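Local coordinates for peroxisomal acyl-coenzyme A oxidase 1 (Arabidopsis thaliana, PDB 1W07), which oxidises long- and medium-chain acyl-CoAs to 2-trans-enoyl-CoAs with FAD as cofactor, passing the electrons to oxygen and releasing hydrogen peroxide, at residues A486-M494 with H567-I577; V531-L539 with L552-A560. The protein carries 1 engineered substitution. All blocks are in the same frame, centred on the assembly; numbering follows the deposited sequence.

How the contacts relate
Both contacts belong to the all-helical C-terminal part of the chain, away from the annotated flavin and catalytic residues. Contact 2 is the deeper one: two consecutive antiparallel helices, 516-538 and 548-566, meet through apolar and aromatic side chains. Contact 1 lies farther from the chain centre and is partly buried; there helix 480-503 crosses helix 568-572 nearly at a right angle, and a salt bridge, a water and a disulfide from C576 join the apolar packing. Helix 568-572 directly follows helix 548-566, and F487 joins the two contacts, its CE2 packing 3.7 Å from V532 CG2. The second subunit reaches contact 1 alone.

Contact 1 (A486-M494 with H567-I577); sequences AFEARALRM and HLGDFLSTNCI
R490 and D570 form the salt bridge between the two segments. The arginine meets the carboxylate side-on, NH2 at 2.9 Å and NE at 3.3 Å from the same oxygen, D570 OD2; NH2 uses the anti lone pair of OD2 with an N-H...O angle of 157°, and both nitrogens hold it near the guanidinium plane. NH2 also lies over one face of the H567 ring, while NH1 is hydrogen-bonded to Q528 of helix 516-538, so this buried guanidinium has partners in two helices. M494 adds its thioether beside the carboxylate, CE 3.4 Å from D570 OD2.

The aromatic contacts centre on F571. With R490 CG anti to the backbone N (chi1 169°), the arginine chain runs across the phenyl face, and CG sits 3.9 Å from the ring centroid, almost on the normal, as a CH-pi contact. The edge of F571 in turn points into the face of F487, a T-shaped pair with centroids 5.0 Å apart and planes at 71°. These layers fill a near-perpendicular crossing of helix 480-503 over the short helix 568-572 in the helical C-terminal region of the acyl-CoA oxidase fold.

Apolar methyls close the flank: A486 CB touches I577 CD1, and T574 CG2 packs 3.7 Å from R493 CG. T574 OG1 donates to F571 O at 2.6 Å, which fixes the hydroxyl and leaves the methyl facing 486-494. C576 is tied to C467 by a disulfide, and one water bridges D570 O and, weakly, R490 O.

Contact 2 (V531-L539 with L552-A560); sequences VVSKFIAKL and LNNLCYIYA
The F535 ring lies flat against segment 552-560, one face over the backbone of C556, whose CA stands 3.6 Å from the ring centroid in a CH-pi contact 14° off the normal. C556 SG approaches the same ring obliquely, 4.3 Å from the centroid, as a sulfur-aromatic contact, and L552 O also comes in obliquely, 3.6 Å from F535 CE2. L555 also approaches obliquely, its CB near F535 CZ. Helix 328-363 supplies a further aromatic partner, F346, edge-to-face with F535. Cutting F535 back to an alanine is likely to leave a gap over the C556 backbone and F346 without its ring partner.

The Y559 ring is met obliquely by two valines: V531 CG1 touches Y559 CE2 at 3.4 Å and also abuts the hydroxyl, and V532 CG2 reaches Y559 CE2 as well. V532 CG1 meets A560 CB at 4.0 Å. Near the other end, L539 splits its branches, CD2 going to L552 CB (3.7 Å) and CD1 to C556 CB (3.6 Å) and N553 OD1. I536 CG1 lies against C556 SG. The thiol is anti to the backbone N (chi1 175°), which extends it toward I536 and L539.

The axes run antiparallel at 165° and 9.8 Å apart, an alpha-alpha hairpin closed by the short connection after L539. Around it, helix 480-503 packs on V532, I536 and Y557, helix 328-363 on F535, L552 and Y559, helix 370-398 on V531, and helix 579-596 on N554 and I558.

Contact 1 (A486-M494 with H567-I577)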
loop_
_atom_site.group_PDB
_atom_site.type_symbol
_atom_site.label_atom_id
_atom_site.label_comp_id
_atom_site.label_asym_id
_atom_site.label_seq_id
_atom_site.Cartn_x
_atom_site.Cartn_y
_atom_site.Cartn_z
ATOM N N ALA B 486 22.979 20.104 8.052
ATOM C CA ALA B 486 21.537 20.212 8.226
ATOM C C ALA B 486 20.930 18.934 8.808
ATOM O O ALA B 486 20.157 18.999 9.765
ATOM C CB ALA B 486 20.881 20.530 6.904
ATOM N N PHE B 487 21.267 17.776 8.238
ATOM C CA PHE B 487 20.725 16.501 8.732
ATOM C C PHE B 487 21.249 16.105 10.117
ATOM O O PHE B 487 20.511 15.533 10.916
ATOM C CB PHE B 487 21.008 15.366 7.743
ATOM C CG PHE B 487 20.003 15.270 6.623
ATOM C CD1 PHE B 487 19.975 16.218 5.605
ATOM C CD2 PHE B 487 19.067 14.241 6.606
ATOM C CE1 PHE B 487 19.026 16.146 4.590
ATOM C CE2 PHE B 487 18.116 14.155 5.597
ATOM C CZ PHE B 487 18.095 15.113 4.586
ATOM N N GLU B 488 22.516 16.394 10.399
ATOM C CA GLU B 488 23.087 16.057 11.704
ATOM C C GLU B 488 22.424 16.914 12.776
ATOM O O GLU B 488 22.013 16.411 13.817
ATOM C CB GLU B 488 24.606 16.276 11.718
ATOM C CG GLU B 488 25.383 15.396 10.748
ATOM C CD GLU B 488 26.879 15.627 10.823
ATOM O OE1 GLU B 488 27.284 16.762 11.142
ATOM O OE2 GLU B 488 27.651 14.686 10.544
ATOM N N ALA B 489 22.308 18.208 12.509
ATOM C CA ALA B 489 21.670 19.121 13.450
ATOM C C ALA B 489 20.217 18.727 13.712
ATOM O O ALA B 489 19.766 18.678 14.855
ATOM C CB ALA B 489 21.724 20.542 12.912
ATOM N N ARG B 490 19.482 18.451 12.644
ATOM C CA ARG B 490 18.086 18.062 12.764
ATOM C C ARG B 490 17.904 16.804 13.620
ATOM O O ARG B 490 17.019 16.747 14.477
ATOM C CB ARG B 490 17.498 17.861 11.362
ATOM C CG ARG B 490 16.138 17.200 11.335
ATOM C CD ARG B 490 16.242 15.809 10.732
ATOM N NE ARG B 490 14.926 15.179 10.549
ATOM C CZ ARG B 490 14.704 14.189 9.687
ATOM N NH1 ARG B 490 15.701 13.731 8.932
ATOM N NH2 ARG B 490 13.499 13.663 9.574
ATOM N N ALA B 491 18.751 15.806 13.398
ATOM C CA ALA B 491 18.688 14.557 14.153
ATOM C C ALA B 491 19.096 14.763 15.610
ATOM O O ALA B 491 18.395 14.339 16.529
ATOM C CB ALA B 491 19.591 13.518 13.513
ATOM N N LEU B 492 20.238 15.412 15.814
ATOM C CA LEU B 492 20.743 15.678 17.157
ATOM C C LEU B 492 19.737 16.507 17.949
ATOM O O LEU B 492 19.471 16.226 19.111
ATOM C CB LEU B 492 22.081 16.422 17.085
ATOM C CG LEU B 492 22.710 16.852 18.421
ATOM C CD1 LEU B 492 22.929 15.647 19.316
ATOM C CD2 LEU B 492 24.032 17.537 18.146
ATOM N N ARG B 493 19.192 17.531 17.303
ATOM C CA ARG B 493 18.218 18.406 17.923
ATOM C C ARG B 493 17.003 17.624 18.420
ATOM O O ARG B 493 16.552 17.806 19.554
ATOM C CB ARG B 493 17.785 19.477 16.923
ATOM C CG ARG B 493 16.567 20.286 17.332
ATOM C CD ARG B 493 16.844 21.177 18.519
ATOM N NE ARG B 493 16.556 22.582 18.215
ATOM C CZ ARG B 493 16.592 23.557 19.116
ATOM N NH1 ARG B 493 16.909 23.277 20.372
ATOM N NH2 ARG B 493 16.325 24.805 18.760
ATOM N N MET B 494 16.470 16.757 17.566
ATOM C CA MET B 494 15.315 15.947 17.933
ATOM C C MET B 494 15.635 15.004 19.089
ATOM O O MET B 494 14.828 14.827 19.990
ATOM C CB MET B 494 14.822 15.140 16.715
ATOM C CG MET B 494 14.240 16.015 15.608
ATOM S SD MET B 494 13.845 15.157 14.056
ATOM C CE MET B 494 12.242 14.482 14.418
ATOM N N HIS B 567 10.269 16.321 5.518
ATOM C CA HIS B 567 10.338 16.492 6.972
ATOM C C HIS B 567 10.741 17.921 7.315
ATOM O O HIS B 567 11.372 18.162 8.340
ATOM C CB HIS B 567 11.363 15.524 7.557
ATOM C CG HIS B 567 10.999 14.080 7.375
ATOM N ND1 HIS B 567 9.952 13.487 8.047
ATOM C CD2 HIS B 567 11.528 13.120 6.582
ATOM C CE1 HIS B 567 9.848 12.224 7.672
ATOM N NE2 HIS B 567 10.794 11.975 6.785
ATOM N N LEU B 568 10.366 18.853 6.445
ATOM C CA LEU B 568 10.677 20.269 6.608
ATOM C C LEU B 568 10.501 20.757 8.053
ATOM O O LEU B 568 11.370 21.448 8.591
ATOM C CB LEU B 568 9.803 21.111 5.658
ATOM C CG LEU B 568 10.050 22.634 5.644
ATOM C CD1 LEU B 568 11.479 22.901 5.209
ATOM C CD2 LEU B 568 9.072 23.340 4.705
ATOM N N GLY B 569 9.383 20.386 8.673
ATOM C CA GLY B 569 9.111 20.785 10.044
ATOM C C GLY B 569 10.257 20.489 11.000
ATOM O O GLY B 569 10.536 21.292 11.895
ATOM N N ASP B 570 10.918 19.342 10.825
ATOM C CA ASP B 570 12.044 18.954 11.686
ATOM C C ASP B 570 13.234 19.915 11.530
ATOM O O ASP B 570 13.877 20.281 12.518
ATOM C CB ASP B 570 12.536 17.537 11.354
ATOM C CG ASP B 570 11.509 16.453 11.651
ATOM O OD1 ASP B 570 10.498 16.719 12.334
ATOM O OD2 ASP B 570 11.738 15.311 11.195
ATOM N N PHE B 571 13.544 20.302 10.292
ATOM C CA PHE B 571 14.670 21.205 10.036
ATOM C C PHE B 571 14.406 22.663 10.466
ATOM O O PHE B 571 15.289 23.313 11.035
ATOM C CB PHE B 571 15.052 21.163 8.550
ATOM C CG PHE B 571 15.575 19.826 8.094
ATOM C CD1 PHE B 571 14.703 18.778 7.814
ATOM C CD2 PHE B 571 16.943 19.607 7.966
ATOM C CE1 PHE B 571 15.179 17.530 7.416
ATOM C CE2 PHE B 571 17.432 18.361 7.568
ATOM C CZ PHE B 571 16.545 17.320 7.293
ATOM N N LEU B 572 13.204 23.174 10.198
ATOM C CA LEU B 572 12.871 24.545 10.575
ATOM C C LEU B 572 12.838 24.754 12.090
ATOM O O LEU B 572 12.957 25.883 12.568
ATOM C CB LEU B 572 11.528 24.960 9.974
ATOM C CG LEU B 572 11.512 25.221 8.468
ATOM C CD1 LEU B 572 10.117 25.660 8.035
ATOM C CD2 LEU B 572 12.552 26.286 8.122
ATOM N N SER B 573 12.674 23.675 12.845
ATOM C CA SER B 573 12.645 23.784 14.299
ATOM C C SER B 573 14.033 24.037 14.887
ATOM O O SER B 573 14.155 24.523 16.010
ATOM C CB SER B 573 12.072 22.509 14.914
ATOM O OG SER B 573 10.703 22.354 14.589
ATOM N N THR B 574 15.075 23.714 14.127
ATOM C CA THR B 574 16.451 23.887 14.594
ATOM C C THR B 574 16.960 25.320 14.502
ATOM O O THR B 574 17.959 25.667 15.134
ATOM C CB THR B 574 17.438 22.983 13.803
ATOM O OG1 THR B 574 17.519 23.439 12.444
ATOM C CG2 THR B 574 16.975 21.528 13.831
ATOM N N ASN B 575 16.271 26.146 13.722
ATOM C CA ASN B 575 16.655 27.542 13.530
ATOM C C ASN B 575 17.984 27.630 12.790
ATOM O O ASN B 575 18.557 28.707 12.636
ATOM C CB ASN B 575 16.747 28.274 14.873
ATOM C CG ASN B 575 15.426 28.280 15.623
ATOM O OD1 ASN B 575 14.392 28.674 15.077
ATOM N ND2 ASN B 575 15.454 27.848 16.879
ATOM N N CYS B 576 18.472 26.484 12.332
ATOM C CA CYS B 576 19.722 26.410 11.583
ATOM C C CYS B 576 19.359 26.539 10.097
ATOM O O CYS B 576 20.218 26.758 9.248
ATOM C CB CYS B 576 20.407 25.075 11.897
ATOM S SG CYS B 576 21.962 24.653 11.041
ATOM N N ILE B 577 18.065 26.415 9.810
ATOM C CA ILE B 577 17.523 26.538 8.456
ATOM C C ILE B 577 16.326 27.478 8.515
ATOM O O ILE B 577 15.455 27.320 9.363
ATOM C CB ILE B 577 17.041 25.174 7.905
ATOM C CG1 ILE B 577 18.236 24.258 7.667
ATOM C CG2 ILE B 577 16.275 25.370 6.602
ATOM C CD1 ILE B 577 17.856 22.878 7.198
HETATM O O HOH W 1 14.782 19.116 15.143
#

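Contact 2 (V531-L539 with L552-A560)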
loop_
_atom_site.group_PDB
_atom_site.type_symbol
_atom_site.label_atom_id
_atom_site.label_comp_id
_atom_site.label_asym_id
_atom_site.label_seq_id
_atom_site.Cartn_x
_atom_site.Cartn_y
_atom_site.Cartn_z
ATOM N N VAL B 531 21.888 7.245 5.904
ATOM C CA VAL B 531 21.730 6.954 4.487
ATOM C C VAL B 531 22.300 8.110 3.660
ATOM O O VAL B 531 23.036 7.904 2.695
ATOM C CB VAL B 531 20.229 6.731 4.133
ATOM C CG1 VAL B 531 20.088 6.398 2.654
ATOM C CG2 VAL B 531 19.645 5.597 4.978
ATOM N N VAL B 532 21.974 9.333 4.045
ATOM C CA VAL B 532 22.467 10.493 3.313
ATOM C C VAL B 532 23.990 10.579 3.345
ATOM O O VAL B 532 24.621 10.854 2.319
ATOM C CB VAL B 532 21.898 11.811 3.878
ATOM C CG1 VAL B 532 22.525 12.988 3.143
ATOM C CG2 VAL B 532 20.386 11.852 3.731
ATOM N N SER B 533 24.578 10.341 4.517
ATOM C CA SER B 533 26.028 10.414 4.680
ATOM C C SER B 533 26.761 9.340 3.894
ATOM O O SER B 533 27.854 9.580 3.396
ATOM C CB SER B 533 26.418 10.336 6.169
ATOM O OG SER B 533 26.287 9.013 6.659
ATOM N N LYS B 534 26.168 8.154 3.781
ATOM C CA LYS B 534 26.801 7.072 3.029
ATOM C C LYS B 534 26.726 7.294 1.519
ATOM O O LYS B 534 27.602 6.844 0.777
ATOM C CB LYS B 534 26.180 5.726 3.387
ATOM C CG LYS B 534 26.305 5.405 4.857
ATOM C CD LYS B 534 27.758 5.427 5.280
ATOM C CE LYS B 534 27.895 5.375 6.785
ATOM N NZ LYS B 534 29.331 5.372 7.165
ATOM N N PHE B 535 25.684 7.980 1.061
ATOM C CA PHE B 535 25.540 8.297 -0.359
ATOM C C PHE B 535 26.592 9.355 -0.712
ATOM O O PHE B 535 27.265 9.256 -1.734
ATOM C CB PHE B 535 24.131 8.832 -0.647
ATOM C CG PHE B 535 23.682 8.645 -2.071
ATOM C CD1 PHE B 535 22.328 8.551 -2.368
ATOM C CD2 PHE B 535 24.605 8.549 -3.111
ATOM C CE1 PHE B 535 21.895 8.359 -3.684
ATOM C CE2 PHE B 535 24.187 8.358 -4.428
ATOM C CZ PHE B 535 22.823 8.262 -4.714
ATOM N N ILE B 536 26.727 10.372 0.136
ATOM C CA ILE B 536 27.716 11.432 -0.074
ATOM C C ILE B 536 29.131 10.826 -0.033
ATOM O O ILE B 536 30.029 11.259 -0.756
ATOM C CB ILE B 536 27.593 12.529 1.021
ATOM C CG1 ILE B 536 26.261 13.259 0.863
ATOM C CG2 ILE B 536 28.777 13.496 0.946
ATOM C CD1 ILE B 536 26.014 14.344 1.900
ATOM N N ALA B 537 29.322 9.820 0.817
ATOM C CA ALA B 537 30.621 9.169 0.930
ATOM C C ALA B 537 30.899 8.366 -0.333
ATOM O O ALA B 537 32.042 8.258 -0.781
ATOM C CB ALA B 537 30.651 8.248 2.143
ATOM N N LYS B 538 29.845 7.799 -0.908
ATOM C CA LYS B 538 29.992 6.991 -2.107
ATOM C C LYS B 538 30.526 7.828 -3.255
ATOM O O LYS B 538 31.323 7.345 -4.064
ATOM C CB LYS B 538 28.649 6.381 -2.504
ATOM C CG LYS B 538 28.712 5.508 -3.756
ATOM C CD LYS B 538 29.574 4.272 -3.534
ATOM C CE LYS B 538 29.624 3.403 -4.784
ATOM N NZ LYS B 538 30.381 2.144 -4.540
ATOM N N LEU B 539 30.083 9.080 -3.318
ATOM C CA LEU B 539 30.497 9.994 -4.378
ATOM C C LEU B 539 31.950 10.428 -4.237
ATOM O O LEU B 539 32.516 11.005 -5.166
ATOM C CB LEU B 539 29.606 11.236 -4.379
ATOM C CG LEU B 539 28.103 11.022 -4.530
ATOM C CD1 LEU B 539 27.407 12.364 -4.462
ATOM C CD2 LEU B 539 27.798 10.334 -5.844
ATOM N N LEU B 552 24.919 10.179 -10.401
ATOM C CA LEU B 552 24.807 9.701 -9.024
ATOM C C LEU B 552 24.729 10.909 -8.084
ATOM O O LEU B 552 24.045 10.880 -7.056
ATOM C CB LEU B 552 26.010 8.826 -8.656
ATOM C CG LEU B 552 26.077 7.485 -9.396
ATOM C CD1 LEU B 552 27.343 6.735 -8.999
ATOM C CD2 LEU B 552 24.832 6.666 -9.064
ATOM N N ASN B 553 25.427 11.980 -8.451
ATOM C CA ASN B 553 25.427 13.204 -7.656
ATOM C C ASN B 553 24.017 13.783 -7.673
ATOM O O ASN B 553 23.493 14.206 -6.639
ATOM C CB ASN B 553 26.422 14.215 -8.232
ATOM C CG ASN B 553 26.616 15.412 -7.330
ATOM O OD1 ASN B 553 27.440 15.394 -6.414
ATOM N ND2 ASN B 553 25.837 16.457 -7.567
ATOM N N ASN B 554 23.396 13.794 -8.848
ATOM C CA ASN B 554 22.026 14.298 -8.965
ATOM C C ASN B 554 21.094 13.526 -8.029
ATOM O O ASN B 554 20.343 14.115 -7.266
ATOM C CB ASN B 554 21.504 14.161 -10.414
ATOM C CG ASN B 554 22.152 15.140 -11.393
ATOM O OD1 ASN B 554 22.531 16.256 -11.024
ATOM N ND2 ASN B 554 22.235 14.739 -12.658
ATOM N N LEU B 555 21.141 12.198 -8.103
ATOM C CA LEU B 555 20.288 11.358 -7.271
ATOM C C LEU B 555 20.601 11.548 -5.787
ATOM O O LEU B 555 19.691 11.620 -4.958
ATOM C CB LEU B 555 20.453 9.882 -7.662
ATOM C CG LEU B 555 20.040 9.498 -9.090
ATOM C CD1 LEU B 555 20.336 8.005 -9.347
ATOM C CD2 LEU B 555 18.554 9.824 -9.281
ATOM N N CYS B 556 21.885 11.645 -5.453
ATOM C CA CYS B 556 22.291 11.837 -4.068
ATOM C C CYS B 556 21.598 13.033 -3.453
ATOM O O CYS B 556 21.041 12.928 -2.360
ATOM C CB CYS B 556 23.808 12.031 -3.956
ATOM S SG CYS B 556 24.412 12.421 -2.286
ATOM N N TYR B 557 21.629 14.178 -4.136
ATOM C CA TYR B 557 21.005 15.362 -3.571
ATOM C C TYR B 557 19.495 15.414 -3.711
ATOM O O TYR B 557 18.829 16.145 -2.972
ATOM C CB TYR B 557 21.683 16.632 -4.104
ATOM C CG TYR B 557 23.087 16.748 -3.573
ATOM C CD1 TYR B 557 24.162 16.191 -4.268
ATOM C CD2 TYR B 557 23.333 17.299 -2.313
ATOM C CE1 TYR B 557 25.442 16.169 -3.714
ATOM C CE2 TYR B 557 24.613 17.279 -1.757
ATOM C CZ TYR B 557 25.654 16.712 -2.452
ATOM O OH TYR B 557 26.891 16.639 -1.852
ATOM N N ILE B 558 18.951 14.641 -4.648
ATOM C CA ILE B 558 17.501 14.541 -4.804
ATOM C C ILE B 558 16.997 13.806 -3.557
ATOM O O ILE B 558 16.008 14.205 -2.950
ATOM C CB ILE B 558 17.089 13.692 -6.050
ATOM C CG1 ILE B 558 17.159 14.544 -7.321
ATOM C CG2 ILE B 558 15.673 13.102 -5.839
ATOM C CD1 ILE B 558 16.834 13.773 -8.598
ATOM N N TYR B 559 17.678 12.727 -3.181
ATOM C CA TYR B 559 17.283 11.952 -1.997
ATOM C C TYR B 559 17.281 12.861 -0.748
ATOM O O TYR B 559 16.281 12.965 -0.028
ATOM C CB TYR B 559 18.252 10.765 -1.804
ATOM C CG TYR B 559 17.947 9.871 -0.607
ATOM C CD1 TYR B 559 16.803 9.060 -0.568
ATOM C CD2 TYR B 559 18.759 9.900 0.519
ATOM C CE1 TYR B 559 16.475 8.305 0.587
ATOM C CE2 TYR B 559 18.445 9.166 1.667
ATOM C CZ TYR B 559 17.319 8.378 1.704
ATOM O OH TYR B 559 17.055 7.665 2.859
ATOM N N ALA B 560 18.399 13.541 -0.519
ATOM C CA ALA B 560 18.541 14.426 0.628
ATOM C C ALA B 560 17.548 15.588 0.628
ATOM O O ALA B 560 16.849 15.820 1.618
ATOM C CB ALA B 560 19.972 14.955 0.698
#